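Local coordinates for protein FimX (Pseudomonas aeruginosa PAO1, PDB 3HV8), which carries an EAL domain, a barrel-shaped domain of mostly parallel strands and helices, and holds the ligand C2E in its pocket, at residues 143-148 with 172-177. Residues are numbered along the deposited sequence; the frame is centred on the assembly and turned at random.
Sequences ISEADA and SQFGCS. With C2E (9,9'-[(2R,3R,3aS,5S,7aR,9R,10R,10aS,12S,14aR)-3,5,10,12-tetrahydroxy-5,12-dioxidooctahydro-2H,7H-difuro[3,2-d:3',2'-j][1,3,7,9,2,8]tetraoxadiphosphacyclododecine-2,9-diyl]bis(2-amino-1,9-dihydro-6H-purin-6-one)), chain B.
The carboxylate of Glu-145 reaches into the turn 175-177 and accepts hydrogen bonds from three successive backbone N-H groups. Gly-175 N gives OE2 a nearly straight bond of 2.9 Å, arriving on the syn side but tilted out of the carboxylate plane. OE1 is gripped twice: Cys-176 N meets the syn lone pair of OE1 at 2.9 Å, whereas Ser-177 N comes from above the plane, 3.0 Å from the same OE1. Glutamate suits this place because its two oxygens can serve a run of amides that the turn itself points inward. With CG anti to the backbone N (chi1 175°) and the chain extended beyond it, the side chain spans the distance from the helix to the turn. At Gly-175 the backbone takes a positive phi of 112°, where a side chain would press on the preceding carbonyl oxygen. OE2 also rests obliquely against the ring of Phe-174, 3.4 Å from CD1, and that ring packs edge-to-face on Phe-181.

Behind this grip, strands 139-144 and 168-174 run parallel as neighbours in the barrel of the EAL domain, and the contact lies at their C-terminal ends, the side of the barrel on which C2E is bound. Ser-172 N bonds to Ile-143 O, and Glu-145 N to Ser-172 O at 2.8 Å, so this ladder fixes the root of the glutamate. Ser-144 ends its strand as the N-cap of helix 145-150: its short hydroxyl, OG, accepts from Asp-147 N at 3.0 Å.

Gln-173, a residue of the C2E pocket, carries an amide whose two ends turn to different neighbours. Its OE1 takes a hydrogen bond from a water that in turn accepts from Ala-146 N, while NE2 lies 3.5 Å from the phosphate oxygen O2P of C2E.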
ATOM      1  N   ILE A 143      -1.759  -4.861  -2.440  1.00 23.18           N
ATOM      2  CA  ILE A 143      -1.641  -6.264  -2.144  1.00 22.40           C
ATOM      3  C   ILE A 143      -0.167  -6.645  -2.285  1.00 24.01           C
ATOM      4  O   ILE A 143       0.479  -6.244  -3.255  1.00 24.45           O
ATOM      5  CB  ILE A 143      -2.483  -7.048  -3.188  1.00 27.10           C
ATOM      6  CG1 ILE A 143      -3.934  -6.543  -3.169  1.00 30.96           C
ATOM      7  CG2 ILE A 143      -2.391  -8.555  -2.944  1.00 30.74           C
ATOM      8  CD1 ILE A 143      -4.794  -6.990  -4.373  1.00 30.27           C
ATOM      9  N   SER A 144       0.393  -7.406  -1.351  1.00 21.61           N
ATOM     10  CA  SER A 144       1.781  -7.842  -1.485  1.00 21.65           C
ATOM     11  C   SER A 144       1.936  -8.811  -2.649  1.00 21.89           C
ATOM     12  O   SER A 144       0.999  -9.529  -3.022  1.00 22.05           O
ATOM     13  CB  SER A 144       2.290  -8.493  -0.190  1.00 24.83           C
ATOM     14  OG  SER A 144       1.758  -9.806  -0.061  1.00 25.06           O
ATOM     15  N   GLU A 145       3.137  -8.832  -3.203  1.00 21.96           N
ATOM     16  CA  GLU A 145       3.438  -9.773  -4.269  1.00 22.03           C
ATOM     17  C   GLU A 145       3.188 -11.206  -3.818  1.00 21.55           C
ATOM     18  O   GLU A 145       2.616 -12.003  -4.565  1.00 24.10           O
ATOM     19  CB  GLU A 145       4.875  -9.611  -4.736  1.00 22.17           C
ATOM     20  CG  GLU A 145       5.285 -10.652  -5.775  1.00 23.93           C
ATOM     21  CD  GLU A 145       6.635 -10.338  -6.374  1.00 23.96           C
ATOM     22  OE1 GLU A 145       7.670 -10.679  -5.767  1.00 26.41           O
ATOM     23  OE2 GLU A 145       6.648  -9.722  -7.461  1.00 27.12           O
ATOM     24  N   ALA A 146       3.612 -11.531  -2.602  1.00 23.37           N
ATOM     25  CA  ALA A 146       3.439 -12.890  -2.123  1.00 25.13           C
ATOM     26  C   ALA A 146       1.954 -13.247  -2.096  1.00 24.58           C
ATOM     27  O   ALA A 146       1.556 -14.315  -2.568  1.00 24.99           O
ATOM     28  CB  ALA A 146       4.049 -13.035  -0.738  1.00 26.89           C
ATOM     29  N   ASP A 147       1.121 -12.346  -1.584  1.00 23.50           N
ATOM     30  CA  ASP A 147      -0.323 -12.631  -1.513  1.00 23.83           C
ATOM     31  C   ASP A 147      -0.999 -12.661  -2.884  1.00 25.41           C
ATOM     32  O   ASP A 147      -1.893 -13.483  -3.130  1.00 25.84           O
ATOM     33  CB  ASP A 147      -1.035 -11.643  -0.590  1.00 24.88           C
ATOM     34  CG  ASP A 147      -0.729 -11.906   0.849  1.00 27.96           C
ATOM     35  OD1 ASP A 147      -0.966 -11.015   1.685  1.00 27.36           O
ATOM     36  OD2 ASP A 147      -0.233 -13.013   1.128  1.00 28.87           O
ATOM     37  N   ALA A 148      -0.591 -11.769  -3.781  1.00 25.11           N
ATOM     38  CA  ALA A 148      -1.162 -11.748  -5.120  1.00 26.59           C
ATOM     39  C   ALA A 148      -0.931 -13.078  -5.812  1.00 27.99           C
ATOM     40  O   ALA A 148      -1.780 -13.559  -6.557  1.00 28.38           O
ATOM     41  CB  ALA A 148      -0.517 -10.649  -5.940  1.00 27.34           C
ATOM     42  N   SER A 172       2.650  -4.501  -4.060  1.00 22.03           N
ATOM     43  CA  SER A 172       3.840  -4.046  -3.360  1.00 24.16           C
ATOM     44  C   SER A 172       4.824  -5.190  -3.159  1.00 24.08           C
ATOM     45  O   SER A 172       4.503  -6.358  -3.417  1.00 22.48           O
ATOM     46  CB  SER A 172       3.470  -3.440  -2.017  1.00 27.34           C
ATOM     47  OG  SER A 172       2.842  -4.395  -1.183  1.00 27.78           O
ATOM     48  N   GLN A 173       6.022  -4.852  -2.706  1.00 21.69           N
ATOM     49  CA  GLN A 173       7.109  -5.815  -2.553  1.00 22.30           C
ATOM     50  C   GLN A 173       7.377  -6.577  -3.844  1.00 22.06           C
ATOM     51  O   GLN A 173       7.762  -7.728  -3.835  1.00 24.63           O
ATOM     52  CB  GLN A 173       6.850  -6.747  -1.362  1.00 23.77           C
ATOM     53  CG  GLN A 173       6.837  -5.985  -0.028  1.00 29.02           C
ATOM     54  CD  GLN A 173       6.285  -6.793   1.142  1.00 35.22           C
ATOM     55  OE1 GLN A 173       5.998  -7.981   1.018  1.00 42.19           O
ATOM     56  NE2 GLN A 173       6.127  -6.139   2.284  1.00 41.31           N
ATOM     57  N   PHE A 174       7.214  -5.895  -4.971  1.00 21.66           N
ATOM     58  CA  PHE A 174       7.311  -6.538  -6.277  1.00 22.91           C
ATOM     59  C   PHE A 174       8.751  -6.851  -6.661  1.00 21.62           C
ATOM     60  O   PHE A 174       9.680  -6.068  -6.371  1.00 23.49           O
ATOM     61  CB  PHE A 174       6.704  -5.619  -7.344  1.00 23.25           C
ATOM     62  CG  PHE A 174       6.690  -6.204  -8.732  1.00 20.51           C
ATOM     63  CD1 PHE A 174       5.598  -6.931  -9.179  1.00 25.13           C
ATOM     64  CD2 PHE A 174       7.762  -5.980  -9.605  1.00 24.19           C
ATOM     65  CE1 PHE A 174       5.572  -7.456 -10.461  1.00 25.20           C
ATOM     66  CE2 PHE A 174       7.749  -6.515 -10.889  1.00 24.34           C
ATOM     67  CZ  PHE A 174       6.653  -7.250 -11.316  1.00 25.14           C
ATOM     68  N   GLY A 175       8.916  -8.000  -7.312  1.00 22.39           N
ATOM     69  CA  GLY A 175      10.149  -8.324  -8.012  1.00 24.18           C
ATOM     70  C   GLY A 175      10.962  -9.454  -7.417  1.00 25.14           C
ATOM     71  O   GLY A 175      12.042  -9.774  -7.920  1.00 28.07           O
ATOM     72  N   CYS A 176      10.429 -10.097  -6.381  1.00 25.89           N
ATOM     73  CA  CYS A 176      11.183 -11.101  -5.627  1.00 26.73           C
ATOM     74  C   CYS A 176      10.831 -12.531  -6.011  1.00 27.81           C
ATOM     75  O   CYS A 176      11.631 -13.440  -5.799  1.00 29.55           O
ATOM     76  CB  CYS A 176      10.932 -10.935  -4.130  1.00 28.59           C
ATOM     77  SG  CYS A 176      11.458  -9.360  -3.459  1.00 31.23           S
ATOM     78  N   SER A 177       9.642 -12.744  -6.563  1.00 25.61           N
ATOM     79  CA  SER A 177       9.251 -14.086  -6.988  1.00 25.14           C
ATOM     80  C   SER A 177      10.036 -14.492  -8.249  1.00 30.77           C
ATOM     81  O   SER A 177      10.753 -13.673  -8.835  1.00 30.19           O
ATOM     82  CB  SER A 177       7.754 -14.160  -7.238  1.00 31.63           C
ATOM     83  OG  SER A 177       7.366 -13.219  -8.219  1.00 28.83           O
TER
HETATM   84  P1  C2E B 900       5.420  -2.614   3.949  1.00 26.53           P
HETATM   85  O2P C2E B 900       5.357  -2.709   2.355  1.00 35.94           O
HETATM   86  O1P C2E B 900       6.716  -3.199   4.348  1.00 45.66           O
HETATM   87  O5' C2E B 900       5.480  -1.128   4.522  1.00 39.66           O
HETATM   88  C5' C2E B 900       6.760  -0.466   4.515  1.00 33.20           C
HETATM   89  C4' C2E B 900       7.509  -0.548   5.862  1.00 26.96           C
HETATM   90  O4' C2E B 900       8.736   0.212   5.755  1.00 26.51           O
HETATM   91  C3' C2E B 900       6.645   0.211   6.861  1.00 24.86           C
HETATM   92  O3' C2E B 900       6.724  -0.433   8.142  1.00 22.26           O
HETATM   93  C2' C2E B 900       7.232   1.642   6.865  1.00 26.46           C
HETATM   94  O2' C2E B 900       7.066   2.321   8.096  1.00 29.30           O
HETATM   95  C1' C2E B 900       8.710   1.344   6.612  1.00 24.07           C
HETATM   96  N9  C2E B 900       9.453   2.425   5.981  1.00 25.74           N
HETATM   97  C8  C2E B 900       8.940   3.506   5.305  1.00 28.31           C
HETATM   98  N7  C2E B 900       9.916   4.165   4.724  1.00 27.53           N
HETATM   99  C5  C2E B 900      11.097   3.546   5.021  1.00 25.77           C
HETATM  100  C6  C2E B 900      12.445   3.808   4.689  1.00 28.14           C
HETATM  101  O6  C2E B 900      12.785   4.732   3.947  1.00 26.79           O
HETATM  102  N1  C2E B 900      13.363   2.973   5.196  1.00 29.93           N
HETATM  103  C2  C2E B 900      13.023   1.925   5.994  1.00 34.87           C
HETATM  104  N2  C2E B 900      14.019   1.112   6.470  1.00 38.87           N
HETATM  105  N3  C2E B 900      11.775   1.670   6.311  1.00 32.40           N
HETATM  106  C4  C2E B 900      10.806   2.453   5.836  1.00 25.32           C
HETATM  107  P11 C2E B 900       5.342  -0.646   8.937  1.00 22.13           P
HETATM  108  O21 C2E B 900       5.690  -1.292  10.329  1.00 25.37           O
HETATM  109  O11 C2E B 900       4.564   0.608   8.997  1.00 24.95           O
HETATM  110  O5A C2E B 900       4.518  -1.655   8.032  1.00 21.85           O
HETATM  111  C5A C2E B 900       5.042  -2.970   7.805  1.00 22.65           C
HETATM  112  C4A C2E B 900       4.026  -3.830   7.056  1.00 21.67           C
HETATM  113  O4A C2E B 900       2.834  -3.951   7.847  1.00 21.59           O
HETATM  114  C3A C2E B 900       3.555  -3.248   5.722  1.00 24.28           C
HETATM  115  O3A C2E B 900       4.401  -3.607   4.636  1.00 25.12           O
HETATM  116  C2A C2E B 900       2.231  -3.992   5.541  1.00 21.33           C
HETATM  117  O2A C2E B 900       2.472  -5.348   5.127  1.00 23.31           O
HETATM  118  C1A C2E B 900       1.721  -4.071   6.985  1.00 21.14           C
HETATM  119  N91 C2E B 900       0.817  -2.953   7.226  1.00 20.76           N
HETATM  120  C81 C2E B 900       1.112  -1.699   7.680  1.00 21.80           C
HETATM  121  N71 C2E B 900       0.004  -1.013   7.754  1.00 20.90           N
HETATM  122  C51 C2E B 900      -1.056  -1.810   7.422  1.00 21.56           C
HETATM  123  C61 C2E B 900      -2.455  -1.655   7.353  1.00 19.94           C
HETATM  124  O61 C2E B 900      -3.026  -0.571   7.525  1.00 22.69           O
HETATM  125  N11 C2E B 900      -3.156  -2.756   6.978  1.00 20.23           N
HETATM  126  C21 C2E B 900      -2.566  -3.956   6.685  1.00 20.31           C
HETATM  127  N21 C2E B 900      -3.342  -5.002   6.274  1.00 23.07           N
HETATM  128  N31 C2E B 900      -1.268  -4.109   6.718  1.00 21.11           N
HETATM  129  C41 C2E B 900      -0.522  -3.065   7.096  1.00 20.14           C
HETATM  130  O   HOH W   1       5.481  -9.983  -0.871  1.00 25.97           O